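Local coordinates for AB hydrolase-1 domain-containing protein (Streptococcus mutans, PDB 4L9A) that probably acts as a carboxylesterase of the alpha/beta hydrolase fold, cleaving carboxylic ester bonds, at residues P42-L47 against D64-S69; D95-I100 against A124-N129; G120-L125 against M147-G152; D180-H185 against Q193-Y198; F242-Y247 against L261-Q266. All coordinates share one frame; numbering follows the deposited sequence.

Contact 1 (P42-L47 against D64-S69)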
# COMPACT_ATOMS: atom_id res chain seq x y z
N PRO A 42 -1.04 18.60 -4.80
CA PRO A 42 -0.51 17.64 -3.82
C PRO A 42 0.08 16.40 -4.48
O PRO A 42 -0.12 16.16 -5.67
CB PRO A 42 -1.75 17.24 -3.02
CG PRO A 42 -2.87 17.38 -3.99
CD PRO A 42 -2.51 18.61 -4.80
N CYS A 43 0.80 15.62 -3.70
CA CYS A 43 1.42 14.41 -4.22
C CYS A 43 0.68 13.18 -3.71
O CYS A 43 0.45 13.03 -2.51
CB CYS A 43 2.89 14.36 -3.80
SG CYS A 43 3.81 12.94 -4.43
N PHE A 44 0.30 12.30 -4.64
CA PHE A 44 -0.21 10.99 -4.27
C PHE A 44 0.92 10.02 -3.96
O PHE A 44 1.70 9.65 -4.85
CB PHE A 44 -1.13 10.42 -5.34
CG PHE A 44 -2.59 10.73 -5.11
CD1 PHE A 44 -3.48 9.72 -4.76
CD2 PHE A 44 -3.06 12.02 -5.21
CE1 PHE A 44 -4.83 10.01 -4.53
CE2 PHE A 44 -4.40 12.32 -4.99
CZ PHE A 44 -5.28 11.30 -4.65
N VAL A 45 1.00 9.64 -2.69
CA VAL A 45 2.03 8.73 -2.21
C VAL A 45 1.45 7.32 -2.11
O VAL A 45 0.43 7.10 -1.45
CB VAL A 45 2.53 9.17 -0.82
CG1 VAL A 45 3.52 8.16 -0.28
CG2 VAL A 45 3.14 10.59 -0.89
N PHE A 46 2.10 6.36 -2.76
CA PHE A 46 1.62 4.98 -2.79
C PHE A 46 2.48 4.02 -1.99
O PHE A 46 3.72 4.02 -2.11
CB PHE A 46 1.52 4.47 -4.23
CG PHE A 46 0.56 5.24 -5.08
CD1 PHE A 46 -0.76 4.83 -5.20
CD2 PHE A 46 0.97 6.38 -5.75
CE1 PHE A 46 -1.65 5.55 -5.98
CE2 PHE A 46 0.08 7.11 -6.54
CZ PHE A 46 -1.23 6.69 -6.65
N LEU A 47 1.82 3.18 -1.20
CA LEU A 47 2.49 2.10 -0.49
C LEU A 47 1.74 0.80 -0.76
O LEU A 47 0.52 0.75 -0.69
CB LEU A 47 2.52 2.37 1.02
CG LEU A 47 3.23 3.61 1.55
CD1 LEU A 47 2.94 3.78 3.05
CD2 LEU A 47 4.75 3.57 1.27
N ASP A 64 -2.21 5.90 -13.69
CA ASP A 64 -2.55 6.30 -15.05
C ASP A 64 -3.78 7.19 -15.13
O ASP A 64 -3.93 7.95 -16.09
CB ASP A 64 -2.75 5.09 -15.95
CG ASP A 64 -1.46 4.34 -16.21
OD1 ASP A 64 -0.39 4.90 -15.91
OD2 ASP A 64 -1.53 3.19 -16.70
N LYS A 65 -4.66 7.10 -14.14
CA LYS A 65 -5.92 7.85 -14.19
C LYS A 65 -5.88 9.22 -13.48
O LYS A 65 -6.82 10.00 -13.59
CB LYS A 65 -7.07 7.01 -13.64
CG LYS A 65 -7.40 5.77 -14.45
CD LYS A 65 -8.67 5.10 -13.89
CE LYS A 65 -9.01 3.82 -14.63
NZ LYS A 65 -7.92 2.83 -14.54
N LEU A 66 -4.81 9.51 -12.75
CA LEU A 66 -4.71 10.79 -12.06
C LEU A 66 -4.30 11.89 -13.05
O LEU A 66 -3.56 11.62 -14.00
CB LEU A 66 -3.72 10.71 -10.89
CG LEU A 66 -4.16 9.87 -9.67
CD1 LEU A 66 -3.00 9.61 -8.71
CD2 LEU A 66 -5.32 10.55 -8.95
N PRO A 67 -4.78 13.12 -12.84
CA PRO A 67 -4.44 14.25 -13.71
C PRO A 67 -2.94 14.51 -13.66
O PRO A 67 -2.34 14.39 -12.59
CB PRO A 67 -5.18 15.43 -13.07
CG PRO A 67 -6.19 14.83 -12.17
CD PRO A 67 -5.61 13.53 -11.70
N ASP A 68 -2.34 14.87 -14.80
CA ASP A 68 -0.90 15.04 -14.86
C ASP A 68 -0.40 16.10 -13.88
O ASP A 68 0.78 16.12 -13.52
CB ASP A 68 -0.46 15.38 -16.28
CG ASP A 68 -0.77 14.26 -17.25
OD1 ASP A 68 -1.85 14.30 -17.87
OD2 ASP A 68 0.07 13.34 -17.38
N SER A 69 -1.30 16.97 -13.44
CA SER A 69 -0.94 18.05 -12.53
C SER A 69 -0.66 17.54 -11.11
O SER A 69 -0.00 18.21 -10.32
CB SER A 69 -2.03 19.12 -12.52
OG SER A 69 -3.32 18.53 -12.41
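Leu-66, whose chain neighbour Lys-65 has its NZ gripped by Asn-61 O and Thr-275 OG1, sends its branched end against Phe-44 and Phe-46. The contact itself is entirely apolar. Leu-66 CD1 lies 3.8 Å from Phe-44 CG and makes a CH-pi contact over that ring, 4.2 Å from the centroid of Phe-44 and 27° off its normal, while CD2 stands over the middle of the same ring. Phe-46 is met differently: its CZ reaches Leu-66 CD1 at 4.0 Å, with the methyl in the plane of the ring, at its edge. One methyl thus serves a face and an edge at once, between two rings that project from the same side of strand 43-47. Leu-279 and Val-282 of helix 275-287 pack around the group. The buried leucine packs the loop that leads into strand 71-75 onto strand 43-47; this loop is the returning end of a beta-alpha-beta crossover between two adjacent parallel strands of the alpha/beta hydrolase sheet.

Contact 2 (D95-I100 against A124-N129)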
# COMPACT_ATOMS: atom_id res chain seq x y z
N ASP A 95 11.47 2.47 12.10
CA ASP A 95 12.61 2.62 11.20
C ASP A 95 12.12 2.83 9.77
O ASP A 95 12.58 3.73 9.06
CB ASP A 95 13.56 1.41 11.30
CG ASP A 95 14.15 1.25 12.70
OD1 ASP A 95 14.74 2.22 13.22
OD2 ASP A 95 14.03 0.15 13.28
N TRP A 96 11.15 2.02 9.36
CA TRP A 96 10.61 2.11 8.01
C TRP A 96 9.88 3.45 7.84
O TRP A 96 10.04 4.11 6.82
CB TRP A 96 9.72 0.90 7.73
CG TRP A 96 8.98 0.91 6.43
CD1 TRP A 96 7.66 0.61 6.25
CD2 TRP A 96 9.51 1.18 5.12
NE1 TRP A 96 7.33 0.69 4.92
CE2 TRP A 96 8.44 1.04 4.21
CE3 TRP A 96 10.77 1.54 4.64
CZ2 TRP A 96 8.60 1.25 2.84
CZ3 TRP A 96 10.93 1.76 3.28
CH2 TRP A 96 9.85 1.60 2.39
N VAL A 97 9.10 3.85 8.85
CA VAL A 97 8.46 5.17 8.82
C VAL A 97 9.47 6.33 8.72
O VAL A 97 9.25 7.28 7.97
CB VAL A 97 7.52 5.37 10.04
CG1 VAL A 97 7.06 6.83 10.13
CG2 VAL A 97 6.31 4.45 9.92
N ASN A 98 10.56 6.26 9.49
CA ASN A 98 11.62 7.27 9.39
C ASN A 98 12.25 7.31 7.99
O ASN A 98 12.55 8.38 7.47
CB ASN A 98 12.69 7.11 10.48
CG ASN A 98 12.18 7.52 11.86
OD1 ASN A 98 11.17 8.21 11.96
ND2 ASN A 98 12.86 7.08 12.92
N ALA A 99 12.41 6.14 7.37
CA ALA A 99 12.97 6.10 6.02
C ALA A 99 12.01 6.77 5.04
O ALA A 99 12.42 7.54 4.19
CB ALA A 99 13.25 4.67 5.60
N ILE A 100 10.72 6.47 5.17
CA ILE A 100 9.73 7.10 4.29
C ILE A 100 9.70 8.61 4.45
O ILE A 100 9.65 9.34 3.47
CB ILE A 100 8.32 6.49 4.49
CG1 ILE A 100 8.33 5.02 4.08
CG2 ILE A 100 7.28 7.27 3.68
CD1 ILE A 100 7.05 4.25 4.43
N ALA A 124 1.29 4.01 6.99
CA ALA A 124 0.50 5.19 6.62
C ALA A 124 -0.02 5.92 7.85
O ALA A 124 -0.01 7.15 7.91
CB ALA A 124 -0.66 4.78 5.69
N LEU A 125 -0.50 5.18 8.84
CA LEU A 125 -1.03 5.81 10.04
C LEU A 125 0.05 6.62 10.76
O LEU A 125 -0.20 7.73 11.22
CB LEU A 125 -1.65 4.76 10.96
CG LEU A 125 -2.94 4.16 10.39
CD1 LEU A 125 -3.27 2.84 11.09
CD2 LEU A 125 -4.09 5.17 10.55
N GLN A 126 1.26 6.08 10.84
CA GLN A 126 2.35 6.78 11.53
C GLN A 126 2.81 7.99 10.74
O GLN A 126 3.06 9.05 11.30
CB GLN A 126 3.52 5.84 11.79
CG GLN A 126 3.12 4.53 12.44
CD GLN A 126 2.55 4.74 13.83
OE1 GLN A 126 2.78 5.77 14.46
NE2 GLN A 126 1.81 3.75 14.33
N ILE A 127 2.92 7.83 9.42
CA ILE A 127 3.31 8.91 8.53
C ILE A 127 2.40 10.14 8.69
O ILE A 127 2.87 11.27 8.86
CB ILE A 127 3.30 8.43 7.06
CG1 ILE A 127 4.34 7.33 6.86
CG2 ILE A 127 3.54 9.60 6.11
CD1 ILE A 127 4.17 6.55 5.58
N MSE A 128 1.09 9.92 8.64
CA MSE A 128 0.16 11.04 8.73
C MSE A 128 0.22 11.69 10.11
O MSE A 128 -0.01 12.89 10.25
CB MSE A 128 -1.27 10.57 8.41
CG MSE A 128 -1.41 10.02 6.99
SE MSE A 128 -3.29 9.54 6.55
CE MSE A 128 -3.40 7.83 7.53
N ASN A 129 0.53 10.90 11.13
CA ASN A 129 0.64 11.41 12.49
C ASN A 129 1.97 12.15 12.74
O ASN A 129 2.05 12.99 13.64
CB ASN A 129 0.43 10.25 13.48
CG ASN A 129 0.53 10.69 14.93
OD1 ASN A 129 -0.33 11.42 15.44
ND2 ASN A 129 1.55 10.20 15.62
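Apolar packing joins Val-97 and Ile-100 to Gln-126 and Ile-127, with Gln-126 lending its methylenes. Val-97 works with both methyls: CG2 touches Gln-126 CB at 3.6 Å and CG1 approaches the same atom at 4.0 Å, so that the valine straddles the root of the glutamine, the two side chains meeting at about a right angle. Ile-100 and Ile-127 also cross nearly perpendicularly. Here the end of Ile-127, CD1, rests on Ile-100 CG2 at 3.7 Å and stays close to its CD1. With CG1 of Ile-127 beside the backbone N (chi1 -63°), the delta methyl is carried toward the other helix although its CB points across the interface and not at that helix.

The polar component lies aside from this interface. Gln-126 bends at chi2 (-64°), which takes its amide away from Val-97, and NE2 makes a weak hydrogen bond to Thr-227 OG1; CB and CG are what meet the valine.

The helix axes pass 9.7 Å apart at a signed crossing angle of -53°. Helices 93-106 and 120-130 are thereby packed side by side, the latter against strands 111-117 and 134-141, as expected for neighbouring helices on one side of an alpha/beta hydrolase sheet.

Contact 3 (G120-L125 against M147-G152)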
# COMPACT_ATOMS: atom_id res chain seq x y z
N GLY A 120 0.45 -1.75 3.96
CA GLY A 120 0.86 -0.36 3.85
C GLY A 120 0.09 0.56 4.79
O GLY A 120 0.52 1.69 5.06
N GLY A 121 -1.05 0.08 5.30
CA GLY A 121 -1.83 0.86 6.25
C GLY A 121 -1.09 1.22 7.53
O GLY A 121 -1.24 2.32 8.07
N PHE A 122 -0.27 0.30 8.03
CA PHE A 122 0.43 0.53 9.30
C PHE A 122 1.41 1.71 9.22
O PHE A 122 1.39 2.61 10.06
CB PHE A 122 1.10 -0.75 9.82
CG PHE A 122 0.11 -1.79 10.32
CD1 PHE A 122 -0.68 -1.52 11.42
CD2 PHE A 122 -0.02 -3.02 9.70
CE1 PHE A 122 -1.58 -2.46 11.89
CE2 PHE A 122 -0.94 -3.97 10.17
CZ PHE A 122 -1.71 -3.68 11.26
N ALA A 123 2.27 1.70 8.21
CA ALA A 123 3.17 2.84 7.99
C ALA A 123 2.36 4.11 7.78
O ALA A 123 2.68 5.16 8.31
CB ALA A 123 4.10 2.58 6.80
N ALA A 124 1.29 4.01 6.99
CA ALA A 124 0.50 5.19 6.62
C ALA A 124 -0.02 5.92 7.85
O ALA A 124 -0.01 7.15 7.91
CB ALA A 124 -0.66 4.78 5.69
N LEU A 125 -0.50 5.18 8.84
CA LEU A 125 -1.03 5.81 10.04
C LEU A 125 0.05 6.62 10.76
O LEU A 125 -0.20 7.73 11.22
CB LEU A 125 -1.65 4.76 10.96
CG LEU A 125 -2.94 4.16 10.39
CD1 LEU A 125 -3.27 2.84 11.09
CD2 LEU A 125 -4.09 5.17 10.55
N MSE A 147 -7.22 -5.52 14.14
CA MSE A 147 -8.07 -6.68 14.34
C MSE A 147 -7.66 -7.86 13.45
O MSE A 147 -7.39 -8.95 13.96
CB MSE A 147 -9.54 -6.35 14.09
CG MSE A 147 -10.48 -7.47 14.48
SE MSE A 147 -12.15 -7.38 13.48
CE MSE A 147 -11.56 -8.29 11.85
N ILE A 148 -7.63 -7.65 12.14
CA ILE A 148 -7.30 -8.75 11.23
C ILE A 148 -5.86 -9.20 11.47
O ILE A 148 -5.55 -10.38 11.38
CB ILE A 148 -7.55 -8.38 9.74
CG1 ILE A 148 -7.83 -9.63 8.90
CG2 ILE A 148 -6.39 -7.57 9.17
CD1 ILE A 148 -9.12 -10.31 9.23
N TYR A 149 -4.99 -8.26 11.80
CA TYR A 149 -3.59 -8.59 12.03
C TYR A 149 -3.42 -9.48 13.25
O TYR A 149 -2.68 -10.47 13.19
CB TYR A 149 -2.73 -7.33 12.19
CG TYR A 149 -1.28 -7.66 12.43
CD1 TYR A 149 -0.42 -7.91 11.37
CD2 TYR A 149 -0.78 -7.76 13.72
CE1 TYR A 149 0.90 -8.23 11.58
CE2 TYR A 149 0.54 -8.09 13.94
CZ TYR A 149 1.37 -8.32 12.87
OH TYR A 149 2.69 -8.64 13.10
N ARG A 150 -4.09 -9.15 14.34
CA ARG A 150 -4.06 -9.96 15.56
C ARG A 150 -4.58 -11.38 15.34
O ARG A 150 -4.10 -12.33 15.94
CB ARG A 150 -4.87 -9.31 16.69
CG ARG A 150 -4.17 -8.18 17.40
CD ARG A 150 -5.02 -7.62 18.54
NE ARG A 150 -4.38 -6.45 19.12
CZ ARG A 150 -5.03 -5.34 19.48
NH1 ARG A 150 -4.36 -4.31 19.99
NH2 ARG A 150 -6.34 -5.26 19.32
N ALA A 151 -5.57 -11.51 14.47
CA ALA A 151 -6.15 -12.81 14.17
C ALA A 151 -5.31 -13.55 13.14
O ALA A 151 -5.08 -14.75 13.24
CB ALA A 151 -7.58 -12.65 13.68
N GLY A 152 -4.85 -12.80 12.14
CA GLY A 152 -4.13 -13.37 11.01
C GLY A 152 -5.03 -13.44 9.79
O GLY A 152 -6.07 -14.11 9.82
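Phe-122 and Tyr-149 form the whole of this contact, and aromatic pairing is its main component. The rings meet in an offset edge-to-face manner, the edge of Phe-122 turned toward the face of Tyr-149. Their centroids are 5.6 Å apart and their planes stand at 78°, close to perpendicular. The offset brings Phe-122 CE2 to 4.2 Å from Tyr-149 CD1, near the root of the tyrosine ring and away from its hydroxyl end.

Aliphatic packing accompanies the ring pair. Tyr-149 CB sits at the edge of the phenylalanine ring, near its plane, with CZ of Phe-122 3.9 Å from it. With chi1 at 180°, CG of Tyr-149 lies trans to the backbone N, and the ring stands across the CE2/CZ edge of Phe-122.

Further side chains surround the pair. Phe-225 meets both Phe-122 and Tyr-149, making a three-ring cluster, and Leu-93 of helix 93-106 also packs on Phe-122. Gly-120 and Gly-121 lie near the start of helix 120-130, just after strand 111-117, where enzymes of this fold place the nucleophile elbow; helix 146-151 follows strand 134-141.

Being built from dispersion and the weak electrostatics of an aromatic edge meeting a face, without hydrogen bonds or charges, the contact is consistent with the near-perpendicular tilt of the rings but probably constrains the two helices less strictly than a directed polar bond would.

Contact 4 (D180-H185 against Q193-Y198)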
# COMPACT_ATOMS: atom_id res chain seq x y z
N ASP A 180 -3.61 -14.96 -12.62
CA ASP A 180 -4.94 -14.92 -13.23
C ASP A 180 -5.64 -13.59 -12.92
O ASP A 180 -6.25 -12.97 -13.79
CB ASP A 180 -5.82 -16.08 -12.75
CG ASP A 180 -5.35 -17.42 -13.30
OD1 ASP A 180 -4.60 -17.42 -14.31
OD2 ASP A 180 -5.72 -18.47 -12.74
N LEU A 181 -5.53 -13.17 -11.67
CA LEU A 181 -6.19 -11.96 -11.22
C LEU A 181 -5.63 -10.74 -11.95
O LEU A 181 -6.38 -9.93 -12.51
CB LEU A 181 -6.01 -11.82 -9.70
CG LEU A 181 -7.01 -10.96 -8.96
CD1 LEU A 181 -8.41 -11.49 -9.20
CD2 LEU A 181 -6.69 -10.92 -7.47
N SER A 182 -4.30 -10.60 -11.93
CA SER A 182 -3.65 -9.45 -12.58
C SER A 182 -3.87 -9.46 -14.09
O SER A 182 -4.03 -8.40 -14.71
CB SER A 182 -2.15 -9.40 -12.24
OG SER A 182 -1.49 -10.60 -12.62
N ARG A 183 -3.88 -10.66 -14.67
CA ARG A 183 -4.13 -10.83 -16.10
C ARG A 183 -5.49 -10.24 -16.51
O ARG A 183 -5.64 -9.66 -17.59
CB ARG A 183 -4.05 -12.31 -16.48
CG ARG A 183 -3.76 -12.58 -17.97
CD ARG A 183 -3.51 -14.06 -18.24
NE ARG A 183 -2.18 -14.29 -18.81
CZ ARG A 183 -1.24 -15.04 -18.24
NH1 ARG A 183 -1.47 -15.66 -17.08
NH2 ARG A 183 -0.06 -15.18 -18.83
N SER A 184 -6.48 -10.38 -15.63
CA SER A 184 -7.83 -9.89 -15.93
C SER A 184 -7.94 -8.37 -15.81
O SER A 184 -8.81 -7.76 -16.42
CB SER A 184 -8.85 -10.55 -15.00
OG SER A 184 -8.89 -11.95 -15.20
N HIS A 185 -7.04 -7.76 -15.04
CA HIS A 185 -7.23 -6.35 -14.71
C HIS A 185 -6.18 -5.40 -15.28
O HIS A 185 -6.29 -4.18 -15.12
CB HIS A 185 -7.36 -6.17 -13.20
CG HIS A 185 -8.54 -6.89 -12.62
ND1 HIS A 185 -9.82 -6.66 -13.05
CD2 HIS A 185 -8.63 -7.85 -11.67
CE1 HIS A 185 -10.66 -7.44 -12.39
NE2 HIS A 185 -9.96 -8.17 -11.54
N GLN A 193 4.88 -6.16 -17.28
CA GLN A 193 5.75 -5.28 -16.51
C GLN A 193 5.58 -5.59 -15.01
O GLN A 193 6.56 -5.80 -14.30
CB GLN A 193 5.45 -3.81 -16.83
CG GLN A 193 6.53 -2.83 -16.36
CD GLN A 193 7.89 -3.06 -17.03
OE1 GLN A 193 7.96 -3.32 -18.23
NE2 GLN A 193 8.96 -2.99 -16.24
N LEU A 194 4.34 -5.67 -14.55
CA LEU A 194 4.07 -6.08 -13.17
C LEU A 194 4.87 -7.34 -12.82
O LEU A 194 5.51 -7.40 -11.77
CB LEU A 194 2.58 -6.36 -12.97
CG LEU A 194 2.12 -6.72 -11.55
CD1 LEU A 194 2.25 -5.52 -10.63
CD2 LEU A 194 0.67 -7.23 -11.56
N TRP A 195 4.84 -8.34 -13.69
CA TRP A 195 5.50 -9.60 -13.35
C TRP A 195 7.03 -9.55 -13.53
O TRP A 195 7.75 -10.32 -12.90
CB TRP A 195 4.85 -10.80 -14.06
CG TRP A 195 3.51 -11.10 -13.41
CD1 TRP A 195 2.29 -10.71 -13.84
CD2 TRP A 195 3.31 -11.76 -12.15
NE1 TRP A 195 1.32 -11.11 -12.95
CE2 TRP A 195 1.92 -11.77 -11.91
CE3 TRP A 195 4.16 -12.37 -11.22
CZ2 TRP A 195 1.36 -12.35 -10.77
CZ3 TRP A 195 3.61 -12.95 -10.10
CH2 TRP A 195 2.22 -12.94 -9.88
N ARG A 196 7.51 -8.63 -14.37
CA ARG A 196 8.96 -8.43 -14.46
C ARG A 196 9.52 -7.98 -13.11
O ARG A 196 10.57 -8.43 -12.69
CB ARG A 196 9.33 -7.43 -15.55
CG ARG A 196 9.23 -7.98 -16.95
CD ARG A 196 9.74 -6.99 -17.99
NE ARG A 196 9.46 -7.49 -19.34
CZ ARG A 196 8.54 -6.98 -20.15
NH1 ARG A 196 7.80 -5.94 -19.77
NH2 ARG A 196 8.36 -7.51 -21.36
N GLY A 197 8.79 -7.11 -12.41
CA GLY A 197 9.21 -6.67 -11.09
C GLY A 197 9.17 -7.78 -10.05
O GLY A 197 10.10 -7.96 -9.26
N TYR A 198 8.06 -8.52 -10.03
CA TYR A 198 7.95 -9.69 -9.17
C TYR A 198 9.13 -10.63 -9.36
O TYR A 198 9.77 -11.05 -8.40
CB TYR A 198 6.65 -10.45 -9.48
CG TYR A 198 6.41 -11.63 -8.58
CD1 TYR A 198 7.07 -12.83 -8.79
CD2 TYR A 198 5.53 -11.55 -7.51
CE1 TYR A 198 6.85 -13.92 -7.97
CE2 TYR A 198 5.31 -12.62 -6.68
CZ TYR A 198 5.97 -13.80 -6.91
OH TYR A 198 5.76 -14.88 -6.09
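The indole of Trp-195 presents its edge to Ser-182, whose OG lies in the ring plane, only 7° out of it, as the acceptor from NE1. Tyr-198 CE1 also lies in that plane, at the edge, and the relation is reversed for the tyrosine: Trp-195 CZ3 stands over the centre of the Tyr-198 ring, 3.4 Å above it. Phe-191 and Phe-53 meet the indole edge-to-face, and Lys-179 adds a cation-pi contact.

The bond from Trp-195 NE1 to Ser-182 OG is 2.9 Å long and fairly straight, with an angle of 161° at the hydrogen. On the serine, chi1 of 58° sets OG between the backbone N and the carbonyl carbon; beside it, Ser-182 CB packs on Leu-194, whose CD2 comes to 3.6 Å from it. Trp-272 packs on both Ser-182 and Leu-194 from helix 270-273.

Ser-182 OG is further hydrogen-bonded to the carbonyl oxygens of Leu-178 and Lys-179 in its own helix. OG accepts from the indole and has one proton to offer the two carbonyl oxygens, shared between them or given to either; such donation would probably make it a better acceptor. Three polar partners surround this buried oxygen, and through it the successive helices 171-185 and 188-206 are joined by a directed polar link as well as by packing.

Contact 5 (F242-Y247 against L261-Q266)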
# COMPACT_ATOMS: atom_id res chain seq x y z
N PHE A 242 -18.03 -8.12 3.00
CA PHE A 242 -18.05 -8.91 4.22
C PHE A 242 -17.17 -8.36 5.36
O PHE A 242 -17.27 -8.80 6.50
CB PHE A 242 -17.75 -10.39 3.95
CG PHE A 242 -16.36 -10.65 3.45
CD1 PHE A 242 -15.31 -10.80 4.34
CD2 PHE A 242 -16.11 -10.78 2.09
CE1 PHE A 242 -14.02 -11.05 3.88
CE2 PHE A 242 -14.82 -11.03 1.63
CZ PHE A 242 -13.78 -11.16 2.52
N ARG A 243 -16.34 -7.37 5.05
CA ARG A 243 -15.51 -6.73 6.06
C ARG A 243 -16.07 -5.40 6.59
O ARG A 243 -15.36 -4.67 7.27
CB ARG A 243 -14.11 -6.50 5.50
CG ARG A 243 -13.35 -7.78 5.35
CD ARG A 243 -12.01 -7.65 6.02
NE ARG A 243 -11.00 -7.49 5.02
CZ ARG A 243 -9.74 -7.14 5.26
NH1 ARG A 243 -9.29 -6.89 6.49
NH2 ARG A 243 -8.93 -7.04 4.23
N GLU A 244 -17.32 -5.10 6.28
CA GLU A 244 -17.88 -3.79 6.62
C GLU A 244 -17.74 -3.40 8.10
O GLU A 244 -17.27 -2.30 8.42
CB GLU A 244 -19.34 -3.69 6.18
CG GLU A 244 -20.01 -2.36 6.53
CD GLU A 244 -21.52 -2.40 6.36
OE1 GLU A 244 -22.11 -3.49 6.48
OE2 GLU A 244 -22.12 -1.35 6.09
N LYS A 245 -18.16 -4.28 9.01
CA LYS A 245 -18.14 -3.96 10.44
C LYS A 245 -16.72 -3.70 10.96
O LYS A 245 -16.48 -2.74 11.69
CB LYS A 245 -18.79 -5.08 11.25
CG LYS A 245 -18.89 -4.75 12.73
CD LYS A 245 -19.58 -5.86 13.51
CE LYS A 245 -19.61 -5.52 14.99
NZ LYS A 245 -20.20 -4.17 15.23
N GLU A 246 -15.80 -4.58 10.58
CA GLU A 246 -14.39 -4.43 10.92
C GLU A 246 -13.89 -3.02 10.60
O GLU A 246 -13.33 -2.34 11.46
CB GLU A 246 -13.57 -5.49 10.17
CG GLU A 246 -12.05 -5.24 10.16
CD GLU A 246 -11.32 -6.15 9.16
OE1 GLU A 246 -11.98 -6.99 8.53
OE2 GLU A 246 -10.08 -6.00 9.00
N TYR A 247 -14.11 -2.58 9.37
CA TYR A 247 -13.68 -1.25 8.94
C TYR A 247 -14.44 -0.10 9.61
O TYR A 247 -13.83 0.90 10.00
CB TYR A 247 -13.68 -1.14 7.41
CG TYR A 247 -12.46 -1.81 6.82
CD1 TYR A 247 -11.18 -1.34 7.12
CD2 TYR A 247 -12.57 -2.92 6.00
CE1 TYR A 247 -10.06 -1.94 6.61
CE2 TYR A 247 -11.45 -3.53 5.48
CZ TYR A 247 -10.20 -3.03 5.79
OH TYR A 247 -9.09 -3.64 5.28
N LEU A 261 -16.79 4.82 3.72
CA LEU A 261 -16.46 3.41 3.53
C LEU A 261 -17.24 2.92 2.31
O LEU A 261 -18.47 2.95 2.30
CB LEU A 261 -16.83 2.58 4.77
CG LEU A 261 -16.70 1.06 4.65
CD1 LEU A 261 -15.25 0.67 4.37
CD2 LEU A 261 -17.23 0.36 5.90
N ILE A 262 -16.50 2.50 1.29
CA ILE A 262 -17.08 2.02 0.04
C ILE A 262 -16.96 0.50 -0.04
O ILE A 262 -15.85 -0.04 -0.02
CB ILE A 262 -16.36 2.65 -1.19
CG1 ILE A 262 -16.40 4.18 -1.10
CG2 ILE A 262 -17.00 2.18 -2.50
CD1 ILE A 262 -17.80 4.75 -0.80
N LEU A 263 -18.09 -0.20 -0.11
CA LEU A 263 -18.07 -1.66 -0.22
C LEU A 263 -18.14 -2.06 -1.70
O LEU A 263 -19.06 -1.65 -2.40
CB LEU A 263 -19.22 -2.30 0.57
CG LEU A 263 -19.33 -2.01 2.08
CD1 LEU A 263 -20.47 -2.82 2.75
CD2 LEU A 263 -18.00 -2.29 2.75
N CYS A 264 -17.16 -2.84 -2.17
CA CYS A 264 -17.09 -3.25 -3.57
C CYS A 264 -16.06 -4.37 -3.73
O CYS A 264 -15.29 -4.65 -2.80
CB CYS A 264 -16.67 -2.06 -4.44
SG CYS A 264 -15.00 -1.45 -4.05
N GLY A 265 -16.04 -4.99 -4.90
CA GLY A 265 -15.01 -5.97 -5.23
C GLY A 265 -15.29 -7.40 -4.82
O GLY A 265 -16.13 -7.66 -3.96
N GLN A 266 -14.57 -8.32 -5.45
CA GLN A 266 -14.71 -9.74 -5.16
C GLN A 266 -13.40 -10.34 -4.64
O GLN A 266 -13.32 -11.54 -4.41
CB GLN A 266 -15.15 -10.50 -6.40
CG GLN A 266 -15.44 -9.62 -7.60
CD GLN A 266 -16.85 -9.09 -7.59
OE1 GLN A 266 -17.60 -9.30 -6.63
NE2 GLN A 266 -17.24 -8.41 -8.66
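Leu-261 and Leu-263, side chains of the edge strand 260-263, pack against Glu-244 and Tyr-247, one turn apart on the short helix 244-248. The side chains of Glu-244 and Leu-263 cross at about a right angle, Leu-263 CD1 lying 3.7 Å from Glu-244 CB and close to CG and CD. Leu-261 divides its methyls: CD1 meets Tyr-247 CB at 3.9 Å, while CD2 lies 3.7 Å from the backbone O of Glu-244 and near its CG. Glu-244 CG is anti to the backbone N (chi1 179°) and the chain is extended beyond it, which lays its methylenes over both leucines.

Farther out, polar bonds hold the helix. Tyr-247 turns its ring away from the strand and bonds by OH to Pro-143 O. Arg-243, at the N-cap position, forms a salt bridge from NH1 to Glu-246 OE2 at 2.8 Å, on its syn side but 22° out of the carboxylate plane; Glu-142 pairs with NH2, and Thr-145 OG1 bonds to Glu-246 OE2.

The chemistry is layered: carbon packing closes the beta-alpha-beta unit 235-239, 244-248 and 260-263, Glu-244 keeping its carboxylate beside Leu-263, while the Arg-243/Glu-246 pair ties the helix to Glu-142 and Thr-145.

How the contacts relate
From the N terminus, contact 1 closes the crossover between strands 43-47 and 71-75. Contact 2 then closes the loop from helix 93-106 through strand 111-117 to helix 120-130, where contact 3 begins; contact 3 closes the passage through strand 134-141 to helix 146-151, and its span crosses that of contact 2, sharing Ala-124 and Leu-125. Contact 4 closes the short connection between helices 171-185 and 188-206, and contact 5 ends the series at the outermost strand of the sheet. Leu-47 links contact 1 to contacts 2 and 3, its CD1 lying 3.9 Å from Ile-127 CD1. Contacts 3 and 5 meet where Ile-148 and Met-147 pack on Glu-246. Contact 4 stands apart, touching none of the others.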